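Local coordinates for 3',5'-cyclic-nucleotide phosphodiesterase 1 (Saccharomyces cerevisiae, PDB 4OJV), which belongs to the class-II cyclic-nucleotide phosphodiesterases, two-zinc proteins of the metallo-hydrolase clan with a metallo-beta-lactamase-like fold, at residues H133-Y145 with L165-L178. Numbering follows the deposited sequence.
Sequences HISGLVVNSPSIY and LQKHVFNDLIWPDL. With ZN (zinc ion), chain E.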
loop_
_atom_site.group_PDB
_atom_site.type_symbol
_atom_site.label_atom_id
_atom_site.label_comp_id
_atom_site.label_asym_id
_atom_site.label_seq_id
_atom_site.Cartn_x
_atom_site.Cartn_y
_atom_site.Cartn_z
ATOM N N HIS A 133 -8.573 -0.757 2.441
ATOM C CA HIS A 133 -8.867 -1.511 3.659
ATOM C C HIS A 133 -8.382 -2.929 3.591
ATOM O O HIS A 133 -8.539 -3.668 4.561
ATOM C CB HIS A 133 -10.361 -1.444 4.003
ATOM C CG HIS A 133 -10.815 -0.042 4.291
ATOM N ND1 HIS A 133 -11.110 0.424 5.536
ATOM C CD2 HIS A 133 -10.932 1.032 3.438
ATOM C CE1 HIS A 133 -11.408 1.730 5.450
ATOM N NE2 HIS A 133 -11.283 2.103 4.174
ATOM N N ILE A 134 -7.744 -3.304 2.481
ATOM C CA ILE A 134 -7.290 -4.690 2.309
ATOM C C ILE A 134 -5.887 -4.843 1.723
ATOM O O ILE A 134 -5.395 -5.953 1.630
ATOM C CB ILE A 134 -8.270 -5.542 1.461
ATOM C CG1 ILE A 134 -8.363 -4.967 0.040
ATOM C CG2 ILE A 134 -9.616 -5.637 2.163
ATOM C CD1 ILE A 134 -9.035 -5.875 -0.967
ATOM N N SER A 135 -5.243 -3.746 1.330
ATOM C CA SER A 135 -3.977 -3.838 0.600
ATOM C C SER A 135 -2.861 -4.532 1.394
ATOM O O SER A 135 -2.110 -5.337 0.828
ATOM C CB SER A 135 -3.535 -2.457 0.130
ATOM O OG SER A 135 -3.426 -1.571 1.212
ATOM N N GLY A 136 -2.750 -4.232 2.691
ATOM C CA GLY A 136 -1.753 -4.885 3.533
ATOM C C GLY A 136 -2.085 -6.340 3.800
ATOM O O GLY A 136 -1.221 -7.207 3.703
ATOM N N LEU A 137 -3.345 -6.617 4.127
ATOM C CA LEU A 137 -3.798 -7.988 4.267
ATOM C C LEU A 137 -3.359 -8.817 3.055
ATOM O O LEU A 137 -2.819 -9.917 3.197
ATOM C CB LEU A 137 -5.329 -8.009 4.394
ATOM C CG LEU A 137 -6.053 -9.326 4.099
ATOM C CD1 LEU A 137 -5.715 -10.420 5.101
ATOM C CD2 LEU A 137 -7.557 -9.099 4.025
ATOM N N VAL A 138 -3.612 -8.286 1.862
ATOM C CA VAL A 138 -3.314 -9.029 0.652
ATOM C C VAL A 138 -1.809 -9.179 0.427
ATOM O O VAL A 138 -1.305 -10.295 0.285
ATOM C CB VAL A 138 -4.004 -8.377 -0.561
ATOM C CG1 VAL A 138 -3.540 -9.027 -1.857
ATOM C CG2 VAL A 138 -5.521 -8.472 -0.429
ATOM N N VAL A 139 -1.090 -8.070 0.388
ATOM C CA VAL A 139 0.333 -8.168 0.055
ATOM C C VAL A 139 1.105 -8.941 1.136
ATOM O O VAL A 139 2.046 -9.674 0.822
ATOM C CB VAL A 139 0.932 -6.792 -0.263
ATOM C CG1 VAL A 139 2.423 -6.908 -0.551
ATOM C CG2 VAL A 139 0.204 -6.166 -1.456
ATOM N N ASN A 140 0.684 -8.818 2.402
ATOM C CA ASN A 140 1.352 -9.523 3.501
ATOM C C ASN A 140 1.061 -11.029 3.495
ATOM O O ASN A 140 1.805 -11.795 4.104
ATOM C CB ASN A 140 0.914 -9.020 4.891
ATOM C CG ASN A 140 1.258 -7.567 5.205
ATOM O OD1 ASN A 140 0.739 -7.054 6.197
ATOM N ND2 ASN A 140 2.122 -6.923 4.442
ATOM N N SER A 141 -0.024 -11.451 2.851
ATOM C CA SER A 141 -0.527 -12.818 3.020
ATOM C C SER A 141 0.449 -13.969 2.702
ATOM O O SER A 141 0.386 -15.002 3.360
ATOM C CB SER A 141 -1.884 -13.001 2.324
ATOM O OG SER A 141 -1.781 -12.856 0.915
ATOM N N PRO A 142 1.370 -13.806 1.731
ATOM C CA PRO A 142 2.285 -14.936 1.478
ATOM C C PRO A 142 3.214 -15.261 2.652
ATOM O O PRO A 142 3.783 -16.351 2.692
ATOM C CB PRO A 142 3.070 -14.487 0.239
ATOM C CG PRO A 142 2.150 -13.519 -0.443
ATOM C CD PRO A 142 1.490 -12.783 0.680
ATOM N N SER A 143 3.326 -14.353 3.622
ATOM C CA SER A 143 4.101 -14.643 4.841
ATOM C C SER A 143 3.590 -15.891 5.555
ATOM O O SER A 143 4.349 -16.540 6.275
ATOM C CB SER A 143 4.077 -13.455 5.811
ATOM O OG SER A 143 2.771 -13.232 6.329
ATOM N N ILE A 144 2.319 -16.229 5.363
ATOM C CA ILE A 144 1.728 -17.392 6.016
ATOM C C ILE A 144 2.442 -18.695 5.609
ATOM O O ILE A 144 2.384 -19.675 6.342
ATOM C CB ILE A 144 0.208 -17.473 5.737
ATOM C CG1 ILE A 144 -0.517 -16.259 6.316
ATOM C CG2 ILE A 144 -0.393 -18.729 6.334
ATOM C CD1 ILE A 144 -1.825 -15.907 5.626
ATOM N N TYR A 145 3.134 -18.692 4.468
ATOM C CA TYR A 145 3.806 -19.898 3.952
ATOM C C TYR A 145 5.285 -20.008 4.280
ATOM O O TYR A 145 5.987 -20.857 3.712
ATOM C CB TYR A 145 3.644 -19.987 2.443
ATOM C CG TYR A 145 2.216 -20.031 2.026
ATOM C CD1 TYR A 145 1.406 -21.116 2.366
ATOM C CD2 TYR A 145 1.663 -18.993 1.292
ATOM C CE1 TYR A 145 0.081 -21.157 1.987
ATOM C CE2 TYR A 145 0.339 -19.028 0.903
ATOM C CZ TYR A 145 -0.444 -20.112 1.251
ATOM O OH TYR A 145 -1.758 -20.142 0.862
ATOM N N LEU A 165 -14.210 -10.307 -1.785
ATOM C CA LEU A 165 -12.836 -10.797 -1.651
ATOM C C LEU A 165 -12.642 -12.103 -2.435
ATOM O O LEU A 165 -11.610 -12.301 -3.092
ATOM C CB LEU A 165 -12.454 -10.976 -0.178
ATOM C CG LEU A 165 -12.410 -9.690 0.653
ATOM C CD1 LEU A 165 -11.999 -10.016 2.080
ATOM C CD2 LEU A 165 -11.500 -8.624 0.057
ATOM N N GLN A 166 -13.642 -12.985 -2.380
ATOM C CA GLN A 166 -13.538 -14.262 -3.065
ATOM C C GLN A 166 -13.507 -14.065 -4.582
ATOM O O GLN A 166 -12.693 -14.672 -5.273
ATOM C CB GLN A 166 -14.688 -15.185 -2.654
ATOM C CG GLN A 166 -14.511 -16.633 -3.094
ATOM C CD GLN A 166 -13.573 -17.385 -2.175
ATOM O OE1 GLN A 166 -13.891 -17.624 -1.015
ATOM N NE2 GLN A 166 -12.405 -17.755 -2.686
ATOM N N LYS A 167 -14.397 -13.216 -5.089
ATOM C CA LYS A 167 -14.563 -13.063 -6.532
ATOM C C LYS A 167 -13.506 -12.158 -7.168
ATOM O O LYS A 167 -13.042 -12.409 -8.281
ATOM C CB LYS A 167 -15.955 -12.509 -6.830
ATOM C CG LYS A 167 -16.283 -12.380 -8.306
ATOM C CD LYS A 167 -17.752 -12.057 -8.523
ATOM C CE LYS A 167 -18.025 -11.736 -9.985
ATOM N NZ LYS A 167 -17.468 -12.750 -10.924
ATOM N N HIS A 168 -13.130 -11.095 -6.454
ATOM C CA HIS A 168 -12.362 -10.006 -7.058
ATOM C C HIS A 168 -10.945 -9.865 -6.589
ATOM O O HIS A 168 -10.182 -9.144 -7.225
ATOM C CB HIS A 168 -13.119 -8.691 -6.925
ATOM C CG HIS A 168 -14.428 -8.697 -7.656
ATOM N ND1 HIS A 168 -14.499 -8.822 -8.999
ATOM C CD2 HIS A 168 -15.724 -8.584 -7.198
ATOM C CE1 HIS A 168 -15.785 -8.806 -9.376
ATOM N NE2 HIS A 168 -16.537 -8.659 -8.275
ATOM N N VAL A 169 -10.573 -10.551 -5.504
ATOM C CA VAL A 169 -9.221 -10.426 -4.948
ATOM C C VAL A 169 -8.469 -11.747 -5.016
ATOM O O VAL A 169 -7.478 -11.853 -5.738
ATOM C CB VAL A 169 -9.242 -9.858 -3.508
ATOM C CG1 VAL A 169 -7.828 -9.777 -2.949
ATOM C CG2 VAL A 169 -9.886 -8.480 -3.484
ATOM N N PHE A 170 -8.943 -12.741 -4.266
ATOM C CA PHE A 170 -8.268 -14.034 -4.211
ATOM C C PHE A 170 -8.766 -14.892 -5.360
ATOM O O PHE A 170 -9.494 -15.871 -5.166
ATOM C CB PHE A 170 -8.479 -14.693 -2.850
ATOM C CG PHE A 170 -7.907 -13.893 -1.721
ATOM C CD1 PHE A 170 -6.534 -13.823 -1.528
ATOM C CD2 PHE A 170 -8.739 -13.185 -0.863
ATOM C CE1 PHE A 170 -5.996 -13.060 -0.498
ATOM C CE2 PHE A 170 -8.213 -12.424 0.167
ATOM C CZ PHE A 170 -6.845 -12.370 0.358
ATOM N N ASN A 171 -8.379 -14.492 -6.570
ATOM C CA ASN A 171 -8.993 -15.023 -7.787
ATOM C C ASN A 171 -7.982 -15.364 -8.877
ATOM O O ASN A 171 -8.353 -15.535 -10.035
ATOM C CB ASN A 171 -10.057 -14.050 -8.324
ATOM C CG ASN A 171 -9.465 -12.719 -8.777
ATOM O OD1 ASN A 171 -8.250 -12.542 -8.789
ATOM N ND2 ASN A 171 -10.323 -11.795 -9.183
ATOM N N ASP A 172 -6.703 -15.443 -8.508
ATOM C CA ASP A 172 -5.611 -15.777 -9.428
ATOM C C ASP A 172 -5.335 -14.724 -10.503
ATOM O O ASP A 172 -4.521 -14.944 -11.400
ATOM C CB ASP A 172 -5.806 -17.182 -10.020
ATOM C CG ASP A 172 -5.628 -18.260 -8.981
ATOM O OD1 ASP A 172 -4.678 -18.143 -8.178
ATOM O OD2 ASP A 172 -6.390 -19.252 -8.984
ATOM N N LEU A 173 -5.959 -13.557 -10.355
ATOM C CA LEU A 173 -5.780 -12.443 -11.280
ATOM C C LEU A 173 -5.246 -11.209 -10.530
ATOM O O LEU A 173 -4.161 -10.710 -10.820
ATOM C CB LEU A 173 -7.098 -12.143 -12.008
ATOM C CG LEU A 173 -7.703 -13.300 -12.813
ATOM C CD1 LEU A 173 -9.160 -13.032 -13.152
ATOM C CD2 LEU A 173 -6.900 -13.595 -14.076
ATOM N N ILE A 174 -6.002 -10.757 -9.532
ATOM C CA ILE A 174 -5.572 -9.673 -8.646
ATOM C C ILE A 174 -4.574 -10.191 -7.602
ATOM O O ILE A 174 -3.653 -9.480 -7.185
ATOM C CB ILE A 174 -6.808 -9.011 -7.991
ATOM C CG1 ILE A 174 -7.648 -8.282 -9.056
ATOM C CG2 ILE A 174 -6.405 -8.089 -6.838
ATOM C CD1 ILE A 174 -6.921 -7.172 -9.779
ATOM N N TRP A 175 -4.753 -11.441 -7.190
ATOM C CA TRP A 175 -3.843 -12.084 -6.243
ATOM C C TRP A 175 -3.965 -13.572 -6.389
ATOM O O TRP A 175 -5.060 -14.059 -6.681
ATOM C CB TRP A 175 -4.194 -11.684 -4.809
ATOM C CG TRP A 175 -3.037 -11.841 -3.866
ATOM C CD1 TRP A 175 -2.915 -12.719 -2.799
ATOM C CD2 TRP A 175 -1.804 -11.066 -3.894
ATOM N NE1 TRP A 175 -1.695 -12.551 -2.176
ATOM C CE2 TRP A 175 -0.983 -11.560 -2.794
ATOM C CE3 TRP A 175 -1.318 -10.049 -4.705
ATOM C CZ2 TRP A 175 0.268 -11.025 -2.519
ATOM C CZ3 TRP A 175 -0.053 -9.530 -4.432
ATOM C CH2 TRP A 175 0.715 -10.002 -3.360
ATOM N N PRO A 176 -2.862 -14.323 -6.167
ATOM C CA PRO A 176 -3.021 -15.780 -6.138
ATOM C C PRO A 176 -4.121 -16.177 -5.163
ATOM O O PRO A 176 -4.267 -15.563 -4.093
ATOM C CB PRO A 176 -1.653 -16.259 -5.648
ATOM C CG PRO A 176 -0.713 -15.229 -6.201
ATOM C CD PRO A 176 -1.450 -13.931 -5.990
ATOM N N ASP A 177 -4.911 -17.183 -5.541
ATOM C CA ASP A 177 -6.032 -17.589 -4.710
ATOM C C ASP A 177 -5.542 -18.479 -3.566
ATOM O O ASP A 177 -5.643 -19.711 -3.602
ATOM C CB ASP A 177 -7.126 -18.275 -5.531
ATOM C CG ASP A 177 -8.356 -18.591 -4.702
ATOM O OD1 ASP A 177 -8.323 -18.378 -3.462
ATOM O OD2 ASP A 177 -9.352 -19.056 -5.303
ATOM N N LEU A 178 -5.031 -17.833 -2.523
ATOM C CA LEU A 178 -4.461 -18.547 -1.387
ATOM C C LEU A 178 -5.525 -19.311 -0.627
ATOM O O LEU A 178 -5.200 -20.271 0.065
ATOM C CB LEU A 178 -3.712 -17.595 -0.453
ATOM C CG LEU A 178 -2.586 -16.793 -1.109
ATOM C CD1 LEU A 178 -1.889 -15.939 -0.062
ATOM C CD2 LEU A 178 -1.594 -17.686 -1.834
HETATM ZN ZN ZN E . -11.509 3.929 3.100
HETATM O O HOH W 1 -12.297 3.068 1.456
#
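Val138 packs closely on Trp175. Methyl CG1 of Val138 sits over one face of the indole, 3.5 Å from the centroid of its five-membered ring and 17° off the ring normal, a CH-pi contact; Pro176 CD lies over the opposite face, toward its rim. With CG anti to the backbone N (chi1 -157°), the Trp175 side chain reaches across to helix 135-140. At the indole edge, CD of Pro142 lies in the ring plane, while NE1 gives Ser141 OG a weak, bent hydrogen bond of 3.1 Å (132° at the hydrogen). That hydroxyl, closed in by Leu178 CD1 at 3.2 Å from OG, in turn donates to Val138 O at 2.7 Å, and the same carbonyl accepts the backbone N of Ser141, so two bonds hold it. The other methyl of Val138, CG2, meets Val169 CG1 at 3.7 Å. Further toward the zinc site, Ile134 CD1 and Val169 CG2 approach tip to tip at 3.7 Å, with Leu165 CD2 beside them. Ile134 is the N-cap of helix 135-140 and directly follows His133, whose NE2 binds a zinc ion at 2.1 Å together with Asp132, Asp244 and His326; His133 closes the HxHxDH metal-binding motif of metallo-beta-lactamase-like folds (His128, His130, Asp132, His133). Strand 153-157, which lies between the segments in sequence, packs Ile155 against Leu137, Leu165 and Phe170. Toward solvent, the partly exposed Tyr145 and Pro142 border the buried Leu178: the Tyr145 ring crosses Leu178, whose CD2 lies at the ring edge, 3.6 Å from CE2. The second subunit lies close to both segments, and His168 ND1 hydrogen-bonds His168 ND1 of that chain.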